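Local coordinates for heme oxygenase (mycobilin-producing) (Mycobacterium tuberculosis, PDB 3HX9), which probably degrades heme oxidatively to mycobilin with release of iron, and here holds two hemes in its active site, at residues V30-L42 and F52-W66. Sequence-based numbering, arbitrary orientation.
Sequences VENSPGFLGFQLL and FVVTHWESDEAFQAW. With HEM (protoporphyrin IX containing Fe), chain E.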
ATOM      1  N   VAL A  30       7.353 -13.038  10.757  1.00 18.36           N
ATOM      2  CA  VAL A  30       7.795 -11.784  11.337  1.00 20.69           C
ATOM      3  C   VAL A  30       6.990 -11.527  12.624  1.00 20.47           C
ATOM      4  O   VAL A  30       7.228 -10.545  13.326  1.00 22.29           O
ATOM      5  CB  VAL A  30       7.615 -10.630  10.311  1.00 19.85           C
ATOM      6  CG1 VAL A  30       8.261  -9.263  10.794  1.00 18.79           C
ATOM      7  CG2 VAL A  30       8.228 -11.039   8.967  1.00 19.22           C
ATOM      8  N   GLU A  31       6.005 -12.369  12.872  1.00 23.47           N
ATOM      9  CA  GLU A  31       5.097 -12.210  14.041  1.00 25.14           C
ATOM     10  C   GLU A  31       5.864 -11.873  15.332  1.00 25.66           C
ATOM     11  O   GLU A  31       6.916 -12.464  15.618  1.00 26.11           O
ATOM     12  CB  GLU A  31       4.305 -13.534  14.173  1.00 25.30           C
ATOM     13  CG  GLU A  31       3.113 -13.556  15.148  1.00 32.99           C
ATOM     14  CD  GLU A  31       2.528 -14.981  15.390  1.00 41.46           C
ATOM     15  OE1 GLU A  31       1.490 -15.324  14.773  1.00 43.60           O
ATOM     16  OE2 GLU A  31       3.090 -15.749  16.219  1.00 44.96           O
ATOM     17  N   ASN A  32       5.351 -10.890  16.076  1.00 25.74           N
ATOM     18  CA  ASN A  32       5.915 -10.457  17.335  1.00 27.77           C
ATOM     19  C   ASN A  32       7.240  -9.757  17.254  1.00 26.08           C
ATOM     20  O   ASN A  32       7.874  -9.577  18.274  1.00 28.81           O
ATOM     21  CB  ASN A  32       6.070 -11.676  18.275  1.00 28.24           C
ATOM     22  CG  ASN A  32       4.769 -12.407  18.495  1.00 32.35           C
ATOM     23  OD1 ASN A  32       4.762 -13.623  18.643  1.00 38.73           O
ATOM     24  ND2 ASN A  32       3.672 -11.689  18.539  1.00 28.03           N
ATOM     25  N   SER A  33       7.720  -9.387  16.060  1.00 23.67           N
ATOM     26  CA  SER A  33       8.969  -8.632  15.984  1.00 22.88           C
ATOM     27  C   SER A  33       8.660  -7.250  16.535  1.00 22.13           C
ATOM     28  O   SER A  33       7.539  -6.774  16.307  1.00 22.22           O
ATOM     29  CB  SER A  33       9.403  -8.419  14.532  1.00 21.64           C
ATOM     30  OG  SER A  33       9.718  -9.627  13.923  1.00 22.92           O
ATOM     31  N   PRO A  34       9.616  -6.610  17.259  1.00 22.15           N
ATOM     32  CA  PRO A  34       9.238  -5.389  17.952  1.00 21.41           C
ATOM     33  C   PRO A  34       8.847  -4.243  16.974  1.00 20.93           C
ATOM     34  O   PRO A  34       9.558  -3.976  16.011  1.00 21.18           O
ATOM     35  CB  PRO A  34      10.458  -5.042  18.785  1.00 22.77           C
ATOM     36  CG  PRO A  34      11.340  -6.270  18.789  1.00 26.11           C
ATOM     37  CD  PRO A  34      11.000  -7.030  17.539  1.00 24.44           C
ATOM     38  N   GLY A  35       7.729  -3.595  17.253  1.00 20.82           N
ATOM     39  CA  GLY A  35       7.260  -2.516  16.424  1.00 20.28           C
ATOM     40  C   GLY A  35       6.493  -3.002  15.180  1.00 19.17           C
ATOM     41  O   GLY A  35       6.022  -2.172  14.380  1.00 18.41           O
ATOM     42  N   PHE A  36       6.336  -4.310  15.017  1.00 17.22           N
ATOM     43  CA  PHE A  36       5.775  -4.819  13.731  1.00 18.50           C
ATOM     44  C   PHE A  36       4.310  -4.827  13.833  1.00 17.23           C
ATOM     45  O   PHE A  36       3.773  -5.366  14.831  1.00 18.03           O
ATOM     46  CB  PHE A  36       6.246  -6.247  13.478  1.00 17.82           C
ATOM     47  CG  PHE A  36       5.710  -6.852  12.216  1.00 18.18           C
ATOM     48  CD1 PHE A  36       5.913  -6.220  10.978  1.00 16.90           C
ATOM     49  CD2 PHE A  36       5.031  -8.033  12.248  1.00 18.39           C
ATOM     50  CE1 PHE A  36       5.384  -6.812   9.797  1.00 15.68           C
ATOM     51  CE2 PHE A  36       4.549  -8.694  11.059  1.00 16.40           C
ATOM     52  CZ  PHE A  36       4.709  -8.045   9.822  1.00 17.48           C
ATOM     53  N   LEU A  37       3.607  -4.257  12.839  1.00 15.95           N
ATOM     54  CA  LEU A  37       2.123  -4.210  12.882  1.00 17.43           C
ATOM     55  C   LEU A  37       1.393  -5.047  11.825  1.00 18.36           C
ATOM     56  O   LEU A  37       0.156  -4.997  11.713  1.00 21.86           O
ATOM     57  CB  LEU A  37       1.613  -2.741  12.781  1.00 15.93           C
ATOM     58  CG  LEU A  37       2.247  -1.785  13.794  1.00 20.23           C
ATOM     59  CD1 LEU A  37       2.106  -0.367  13.324  1.00 17.27           C
ATOM     60  CD2 LEU A  37       1.460  -2.046  15.066  1.00 22.62           C
ATOM     61  N   GLY A  38       2.123  -5.842  11.044  1.00 16.66           N
ATOM     62  CA  GLY A  38       1.462  -6.778  10.156  1.00 15.80           C
ATOM     63  C   GLY A  38       1.968  -6.512   8.714  1.00 15.26           C
ATOM     64  O   GLY A  38       2.702  -5.534   8.464  1.00 13.49           O
ATOM     65  N   PHE A  39       1.472  -7.339   7.815  1.00 15.64           N
ATOM     66  CA  PHE A  39       1.775  -7.168   6.384  1.00 14.65           C
ATOM     67  C   PHE A  39       0.738  -7.763   5.508  1.00 13.80           C
ATOM     68  O   PHE A  39      -0.049  -8.619   5.913  1.00 14.04           O
ATOM     69  CB  PHE A  39       3.194  -7.648   6.032  1.00 13.15           C
ATOM     70  CG  PHE A  39       3.317  -9.068   5.618  1.00 15.91           C
ATOM     71  CD1 PHE A  39       3.433  -9.415   4.229  1.00 16.80           C
ATOM     72  CD2 PHE A  39       3.356 -10.083   6.577  1.00 18.03           C
ATOM     73  CE1 PHE A  39       3.587 -10.707   3.852  1.00 17.01           C
ATOM     74  CE2 PHE A  39       3.559 -11.412   6.183  1.00 15.70           C
ATOM     75  CZ  PHE A  39       3.655 -11.712   4.827  1.00 18.81           C
ATOM     76  N   GLN A  40       0.758  -7.293   4.257  1.00 12.54           N
ATOM     77  CA  GLN A  40      -0.087  -7.911   3.275  1.00 13.09           C
ATOM     78  C   GLN A  40       0.761  -8.264   2.108  1.00 12.95           C
ATOM     79  O   GLN A  40       1.684  -7.503   1.759  1.00 13.97           O
ATOM     80  CB  GLN A  40      -1.177  -6.946   2.743  1.00 12.43           C
ATOM     81  CG  GLN A  40      -2.177  -6.511   3.858  1.00 13.47           C
ATOM     82  CD  GLN A  40      -1.611  -5.446   4.776  1.00 17.64           C
ATOM     83  OE1 GLN A  40      -1.005  -4.447   4.294  1.00 16.08           O
ATOM     84  NE2 GLN A  40      -1.810  -5.603   6.109  1.00 16.98           N
ATOM     85  N   LEU A  41       0.382  -9.335   1.439  1.00 13.38           N
ATOM     86  CA  LEU A  41       0.958  -9.614   0.070  1.00 12.77           C
ATOM     87  C   LEU A  41      -0.146  -9.227  -0.932  1.00 12.58           C
ATOM     88  O   LEU A  41      -1.260  -9.727  -0.862  1.00 13.62           O
ATOM     89  CB  LEU A  41       1.309 -11.098  -0.107  1.00 15.15           C
ATOM     90  CG  LEU A  41       1.811 -11.501  -1.509  1.00 14.72           C
ATOM     91  CD1 LEU A  41       3.201 -10.847  -1.720  1.00 15.63           C
ATOM     92  CD2 LEU A  41       1.993 -13.000  -1.548  1.00 16.53           C
ATOM     93  N   LEU A  42       0.195  -8.313  -1.834  1.00 11.03           N
ATOM     94  CA  LEU A  42      -0.722  -7.822  -2.854  1.00 12.00           C
ATOM     95  C   LEU A  42      -0.297  -8.363  -4.228  1.00 12.64           C
ATOM     96  O   LEU A  42       0.809  -8.088  -4.755  1.00 13.24           O
ATOM     97  CB  LEU A  42      -0.670  -6.283  -2.870  1.00 11.12           C
ATOM     98  CG  LEU A  42      -0.975  -5.655  -1.470  1.00 10.45           C
ATOM     99  CD1 LEU A  42      -1.179  -4.124  -1.737  1.00 13.10           C
ATOM    100  CD2 LEU A  42      -2.332  -6.228  -0.931  1.00 13.56           C
ATOM    101  N   PHE A  52       3.321  -6.386  -4.352  1.00 13.61           N
ATOM    102  CA  PHE A  52       3.717  -5.444  -3.268  1.00 13.42           C
ATOM    103  C   PHE A  52       3.607  -6.173  -1.962  1.00 14.04           C
ATOM    104  O   PHE A  52       2.542  -6.711  -1.662  1.00 14.76           O
ATOM    105  CB  PHE A  52       2.765  -4.222  -3.178  1.00 12.07           C
ATOM    106  CG  PHE A  52       3.079  -3.088  -4.113  1.00 12.78           C
ATOM    107  CD1 PHE A  52       3.967  -3.265  -5.187  1.00 14.96           C
ATOM    108  CD2 PHE A  52       2.493  -1.845  -3.934  1.00 13.32           C
ATOM    109  CE1 PHE A  52       4.250  -2.205  -6.037  1.00 15.92           C
ATOM    110  CE2 PHE A  52       2.758  -0.769  -4.785  1.00 15.77           C
ATOM    111  CZ  PHE A  52       3.633  -1.001  -5.883  1.00 13.23           C
ATOM    112  N   VAL A  53       4.701  -6.202  -1.203  1.00 11.66           N
ATOM    113  CA  VAL A  53       4.739  -6.803   0.096  1.00 12.20           C
ATOM    114  C   VAL A  53       4.686  -5.599   1.037  1.00 12.79           C
ATOM    115  O   VAL A  53       5.668  -4.903   1.194  1.00 12.41           O
ATOM    116  CB  VAL A  53       6.025  -7.600   0.295  1.00 12.83           C
ATOM    117  CG1 VAL A  53       6.071  -8.237   1.702  1.00 12.53           C
ATOM    118  CG2 VAL A  53       6.006  -8.755  -0.789  1.00 13.29           C
ATOM    119  N   VAL A  54       3.501  -5.325   1.542  1.00 12.33           N
ATOM    120  CA  VAL A  54       3.204  -4.059   2.265  1.00 11.90           C
ATOM    121  C   VAL A  54       3.360  -4.321   3.751  1.00 12.12           C
ATOM    122  O   VAL A  54       2.508  -5.002   4.357  1.00 13.85           O
ATOM    123  CB  VAL A  54       1.794  -3.572   1.957  1.00 12.45           C
ATOM    124  CG1 VAL A  54       1.498  -2.233   2.711  1.00 11.76           C
ATOM    125  CG2 VAL A  54       1.607  -3.413   0.469  1.00 12.42           C
ATOM    126  N   THR A  55       4.431  -3.795   4.333  1.00 11.91           N
ATOM    127  CA  THR A  55       4.654  -4.094   5.761  1.00 12.37           C
ATOM    128  C   THR A  55       4.449  -2.812   6.556  1.00 11.53           C
ATOM    129  O   THR A  55       4.696  -1.693   6.078  1.00 13.19           O
ATOM    130  CB  THR A  55       6.055  -4.642   6.059  1.00 11.40           C
ATOM    131  OG1 THR A  55       7.057  -3.583   5.943  1.00 13.39           O
ATOM    132  CG2 THR A  55       6.388  -5.770   5.108  1.00 14.53           C
ATOM    133  N   HIS A  56       3.961  -2.990   7.797  1.00 12.03           N
ATOM    134  CA  HIS A  56       3.584  -1.825   8.647  1.00 13.68           C
ATOM    135  C   HIS A  56       4.361  -1.883   9.958  1.00 13.35           C
ATOM    136  O   HIS A  56       4.497  -2.963  10.557  1.00 14.39           O
ATOM    137  CB  HIS A  56       2.096  -2.021   8.993  1.00 13.51           C
ATOM    138  CG  HIS A  56       1.222  -1.935   7.776  1.00 15.77           C
ATOM    139  ND1 HIS A  56       0.871  -3.019   7.003  1.00 18.29           N
ATOM    140  CD2 HIS A  56       0.681  -0.843   7.180  1.00 11.73           C
ATOM    141  CE1 HIS A  56       0.102  -2.604   6.000  1.00 12.25           C
ATOM    142  NE2 HIS A  56      -0.054  -1.291   6.111  1.00 15.86           N
ATOM    143  N   TRP A  57       4.911  -0.741  10.354  1.00 12.34           N
ATOM    144  CA  TRP A  57       5.744  -0.675  11.558  1.00 15.00           C
ATOM    145  C   TRP A  57       5.356   0.542  12.364  1.00 16.38           C
ATOM    146  O   TRP A  57       4.932   1.548  11.839  1.00 16.24           O
ATOM    147  CB  TRP A  57       7.207  -0.596  11.212  1.00 14.24           C
ATOM    148  CG  TRP A  57       7.669  -1.750  10.365  1.00 15.46           C
ATOM    149  CD1 TRP A  57       7.493  -1.914   8.997  1.00 17.28           C
ATOM    150  CD2 TRP A  57       8.278  -2.949  10.848  1.00 15.39           C
ATOM    151  NE1 TRP A  57       7.948  -3.157   8.634  1.00 15.16           N
ATOM    152  CE2 TRP A  57       8.497  -3.793   9.725  1.00 15.99           C
ATOM    153  CE3 TRP A  57       8.717  -3.365  12.106  1.00 17.84           C
ATOM    154  CZ2 TRP A  57       9.078  -5.090   9.860  1.00 17.69           C
ATOM    155  CZ3 TRP A  57       9.290  -4.637  12.262  1.00 18.26           C
ATOM    156  CH2 TRP A  57       9.498  -5.477  11.120  1.00 18.28           C
ATOM    157  N   GLU A  58       5.567   0.456  13.663  1.00 18.76           N
ATOM    158  CA  GLU A  58       5.417   1.649  14.507  1.00 20.20           C
ATOM    159  C   GLU A  58       6.361   2.795  14.194  1.00 18.99           C
ATOM    160  O   GLU A  58       5.979   3.962  14.358  1.00 19.19           O
ATOM    161  CB  GLU A  58       5.652   1.238  15.969  1.00 20.88           C
ATOM    162  CG  GLU A  58       4.781   0.055  16.377  1.00 30.48           C
ATOM    163  CD  GLU A  58       4.574  -0.035  17.879  1.00 40.32           C
ATOM    164  OE1 GLU A  58       5.571   0.190  18.643  1.00 42.14           O
ATOM    165  OE2 GLU A  58       3.399  -0.331  18.257  1.00 42.56           O
ATOM    166  N   SER A  59       7.603   2.510  13.762  1.00 17.06           N
ATOM    167  CA  SER A  59       8.568   3.529  13.443  1.00 18.01           C
ATOM    168  C   SER A  59       9.550   3.024  12.412  1.00 18.33           C
ATOM    169  O   SER A  59       9.690   1.799  12.243  1.00 18.85           O
ATOM    170  CB  SER A  59       9.377   3.884  14.700  1.00 19.02           C
ATOM    171  OG  SER A  59      10.189   2.785  15.134  1.00 21.83           O
ATOM    172  N   ASP A  60      10.236   3.949  11.782  1.00 19.19           N
ATOM    173  CA  ASP A  60      11.330   3.549  10.908  1.00 17.53           C
ATOM    174  C   ASP A  60      12.398   2.836  11.749  1.00 20.41           C
ATOM    175  O   ASP A  60      12.991   1.865  11.276  1.00 20.23           O
ATOM    176  CB  ASP A  60      11.942   4.753  10.263  1.00 18.56           C
ATOM    177  CG  ASP A  60      13.159   4.403   9.430  1.00 22.02           C
ATOM    178  OD1 ASP A  60      13.048   3.587   8.477  1.00 19.89           O
ATOM    179  OD2 ASP A  60      14.289   4.918   9.763  1.00 22.52           O
ATOM    180  N   GLU A  61      12.621   3.268  12.998  1.00 20.86           N
ATOM    181  CA  GLU A  61      13.720   2.587  13.752  1.00 23.38           C
ATOM    182  C   GLU A  61      13.396   1.110  13.975  1.00 22.08           C
ATOM    183  O   GLU A  61      14.321   0.247  13.955  1.00 22.22           O
ATOM    184  CB  GLU A  61      14.014   3.282  15.100  1.00 25.50           C
ATOM    185  CG  GLU A  61      15.023   4.403  14.974  1.00 34.59           C
ATOM    186  CD  GLU A  61      14.910   5.453  16.109  1.00 45.50           C
ATOM    187  OE1 GLU A  61      14.977   5.037  17.299  1.00 49.99           O
ATOM    188  OE2 GLU A  61      14.763   6.686  15.803  1.00 48.08           O
ATOM    189  N   ALA A  62      12.105   0.813  14.171  1.00 20.02           N
ATOM    190  CA  ALA A  62      11.698  -0.532  14.397  1.00 20.04           C
ATOM    191  C   ALA A  62      11.958  -1.347  13.145  1.00 19.29           C
ATOM    192  O   ALA A  62      12.522  -2.455  13.206  1.00 19.78           O
ATOM    193  CB  ALA A  62      10.173  -0.623  14.797  1.00 19.76           C
ATOM    194  N   PHE A  63      11.571  -0.782  12.013  1.00 16.43           N
ATOM    195  CA  PHE A  63      11.843  -1.466  10.746  1.00 16.32           C
ATOM    196  C   PHE A  63      13.352  -1.688  10.541  1.00 16.43           C
ATOM    197  O   PHE A  63      13.785  -2.800  10.226  1.00 18.18           O
ATOM    198  CB  PHE A  63      11.276  -0.699   9.581  1.00 14.22           C
ATOM    199  CG  PHE A  63      11.772  -1.210   8.243  1.00 15.40           C
ATOM    200  CD1 PHE A  63      11.304  -2.430   7.725  1.00 18.46           C
ATOM    201  CD2 PHE A  63      12.721  -0.503   7.589  1.00 15.16           C
ATOM    202  CE1 PHE A  63      11.782  -2.917   6.503  1.00 17.25           C
ATOM    203  CE2 PHE A  63      13.253  -0.934   6.355  1.00 17.42           C
ATOM    204  CZ  PHE A  63      12.758  -2.174   5.827  1.00 17.22           C
ATOM    205  N   GLN A  64      14.139  -0.627  10.701  1.00 17.10           N
ATOM    206  CA  GLN A  64      15.565  -0.747  10.510  1.00 19.51           C
ATOM    207  C   GLN A  64      16.200  -1.805  11.420  1.00 19.82           C
ATOM    208  O   GLN A  64      17.137  -2.522  10.995  1.00 21.49           O
ATOM    209  CB  GLN A  64      16.260   0.576  10.645  1.00 19.95           C
ATOM    210  CG  GLN A  64      15.726   1.658   9.640  1.00 22.29           C
ATOM    211  CD  GLN A  64      16.071   1.444   8.180  1.00 31.06           C
ATOM    212  OE1 GLN A  64      17.031   0.739   7.867  1.00 32.74           O
ATOM    213  NE2 GLN A  64      15.315   2.117   7.251  1.00 31.30           N
ATOM    214  N   ALA A  65      15.736  -1.906  12.645  1.00 19.62           N
ATOM    215  CA  ALA A  65      16.332  -2.884  13.556  1.00 21.67           C
ATOM    216  C   ALA A  65      16.114  -4.306  13.037  1.00 21.12           C
ATOM    217  O   ALA A  65      17.014  -5.123  13.071  1.00 21.28           O
ATOM    218  CB  ALA A  65      15.740  -2.718  14.963  1.00 21.53           C
ATOM    219  N   TRP A  66      14.900  -4.576  12.580  1.00 19.42           N
ATOM    220  CA  TRP A  66      14.521  -5.893  12.030  1.00 18.14           C
ATOM    221  C   TRP A  66      15.247  -6.205  10.722  1.00 17.45           C
ATOM    222  O   TRP A  66      15.880  -7.263  10.577  1.00 18.25           O
ATOM    223  CB  TRP A  66      13.018  -5.912  11.778  1.00 17.79           C
ATOM    224  CG  TRP A  66      12.577  -7.139  11.123  1.00 18.40           C
ATOM    225  CD1 TRP A  66      12.403  -8.375  11.706  1.00 23.12           C
ATOM    226  CD2 TRP A  66      12.156  -7.259   9.768  1.00 19.77           C
ATOM    227  NE1 TRP A  66      11.922  -9.275  10.765  1.00 18.16           N
ATOM    228  CE2 TRP A  66      11.793  -8.623   9.561  1.00 19.77           C
ATOM    229  CE3 TRP A  66      12.088  -6.344   8.686  1.00 18.37           C
ATOM    230  CZ2 TRP A  66      11.299  -9.092   8.315  1.00 21.45           C
ATOM    231  CZ3 TRP A  66      11.626  -6.822   7.449  1.00 20.91           C
ATOM    232  CH2 TRP A  66      11.241  -8.183   7.281  1.00 19.97           C
TER
HETATM  233  CHA HEM E 200      12.562 -12.190  -0.899  1.00 18.38           C
HETATM  234  CHB HEM E 200       9.277 -13.093   2.575  1.00 20.56           C
HETATM  235  CHC HEM E 200       9.412  -8.394   3.849  1.00 16.90           C
HETATM  236  CHD HEM E 200      13.287  -7.787   0.992  1.00 21.79           C
HETATM  237  C1A HEM E 200      11.610 -12.793  -0.103  1.00 19.79           C
HETATM  238  C2A HEM E 200      11.132 -14.140  -0.310  1.00 21.83           C
HETATM  239  C3A HEM E 200      10.247 -14.396   0.653  1.00 22.38           C
HETATM  240  C4A HEM E 200      10.100 -13.234   1.457  1.00 18.81           C
HETATM  241  CMA HEM E 200       9.412 -15.664   0.866  1.00 23.61           C
HETATM  242  CAA HEM E 200      11.613 -15.079  -1.453  1.00 25.26           C
HETATM  243  CBA HEM E 200      10.784 -14.787  -2.715  1.00 26.04           C
HETATM  244  CGA HEM E 200      11.088 -15.664  -3.921  1.00 28.00           C
HETATM  245  O1A HEM E 200      11.502 -15.112  -4.922  1.00 34.86           O
HETATM  246  O2A HEM E 200      10.918 -16.887  -3.882  1.00 30.12           O
HETATM  247  C1B HEM E 200       9.041 -11.888   3.184  1.00 16.71           C
HETATM  248  C2B HEM E 200       8.036 -11.691   4.215  1.00 17.35           C
HETATM  249  C3B HEM E 200       8.063 -10.378   4.565  1.00 19.59           C
HETATM  250  C4B HEM E 200       9.072  -9.710   3.753  1.00 19.47           C
HETATM  251  CMB HEM E 200       7.122 -12.765   4.825  1.00 21.06           C
HETATM  252  CAB HEM E 200       7.114  -9.754   5.586  1.00 18.92           C
HETATM  253  CBB HEM E 200       7.417  -8.686   6.314  1.00 30.55           C
HETATM  254  C1C HEM E 200      10.483  -7.836   3.198  1.00 18.66           C
HETATM  255  C2C HEM E 200      10.860  -6.446   3.266  1.00 16.28           C
HETATM  256  C3C HEM E 200      11.905  -6.340   2.429  1.00 20.75           C
HETATM  257  C4C HEM E 200      12.230  -7.598   1.861  1.00 17.65           C
HETATM  258  CMC HEM E 200      10.124  -5.296   3.985  1.00 18.84           C
HETATM  259  CAC HEM E 200      12.677  -5.066   2.127  1.00 25.15           C
HETATM  260  CBC HEM E 200      13.263  -4.474   3.173  1.00 37.48           C
HETATM  261  C1D HEM E 200      13.446  -8.897   0.209  1.00 19.01           C
HETATM  262  C2D HEM E 200      14.407  -8.979  -0.848  1.00 17.53           C
HETATM  263  C3D HEM E 200      14.183 -10.355  -1.450  1.00 19.83           C
HETATM  264  C4D HEM E 200      13.086 -10.947  -0.700  1.00 19.87           C
HETATM  265  CMD HEM E 200      15.429  -7.863  -1.217  1.00 16.91           C
HETATM  266  CAD HEM E 200      14.945 -10.958  -2.638  1.00 18.68           C
HETATM  267  CBD HEM E 200      14.138 -10.517  -3.873  1.00 20.32           C
HETATM  268  CGD HEM E 200      14.939 -10.873  -5.135  1.00 23.79           C
HETATM  269  O1D HEM E 200      15.823 -11.731  -5.060  1.00 28.22           O
HETATM  270  O2D HEM E 200      14.812 -10.255  -6.214  1.00 26.06           O
HETATM  271  NA  HEM E 200      10.945 -12.237   1.000  1.00 20.13           N
HETATM  272  NB  HEM E 200       9.649 -10.691   2.945  1.00 19.24           N
HETATM  273  NC  HEM E 200      11.349  -8.536   2.356  1.00 19.27           N
HETATM  274  ND  HEM E 200      12.662 -10.036   0.226  1.00 17.78           N
HETATM  275 FE   HEM E 200      10.962 -10.293   1.373  1.00 18.17          FE
HETATM  276  O   HOH W   1      12.208  -4.357  15.295  1.00 19.72           O
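Phe36 turns a ring edge onto the indole face of Trp57, an edge-to-face pair at the open end of an antiparallel beta hairpin in the dimeric alpha-beta barrel fold. The ring centroids lie 4.9 Å apart with planes at 53°, and Phe36 CD1 comes to 3.5 Å from Trp57 CZ2. With CG anti to the backbone N (chi1 179°), the phenyl ring reaches the indole face opposite Phe63 CA, while Val30 CG1 and Gly38 N cover the phenyl's two faces. The same CG1 packs against the indole of Trp66, 3.7 Å from its NE1, while Val30 CG2 meets heme CBB; a beta-branched valine can thus serve ring and cofactor at once.

Farther along the strands, the sheet's heme-facing side carries Phe39, Leu41, Val53 and Thr55. Heme CAB sits over the centre of one Phe39 face, Val53 CG1 packs alongside that ring, and Thr55 CG2 reaches heme CBB at 3.3 Å. Phe23 of helix 16-25 packs on Phe39, Leu41 and Val53. Trp66, a predicted transition-state stabiliser, brings its edge to the same heme.

On the other side, Leu42 CD1 meets Val54 CG2 at 3.6 Å, and the Gln40 amide NE2 is taken by Asp97 of the second subunit, whose strand extends the sheet beyond 36-42. Paired backbone bonds join Gln40 to Val54 and Leu42 to Phe52.

Gly35 admits the helix start: lacking a side chain, it lets Ala62 CB approach its CA to 3.8 Å, and its positive phi suits the type II turn from Ser33 to Phe36. A water bridges Pro34 O and Ala62 O. Finally, Thr55 OG1, which also bonds to Lys5 O, helps hold the indole's rotation by accepting Trp57 NE1-H in the ring plane at 2.9 Å.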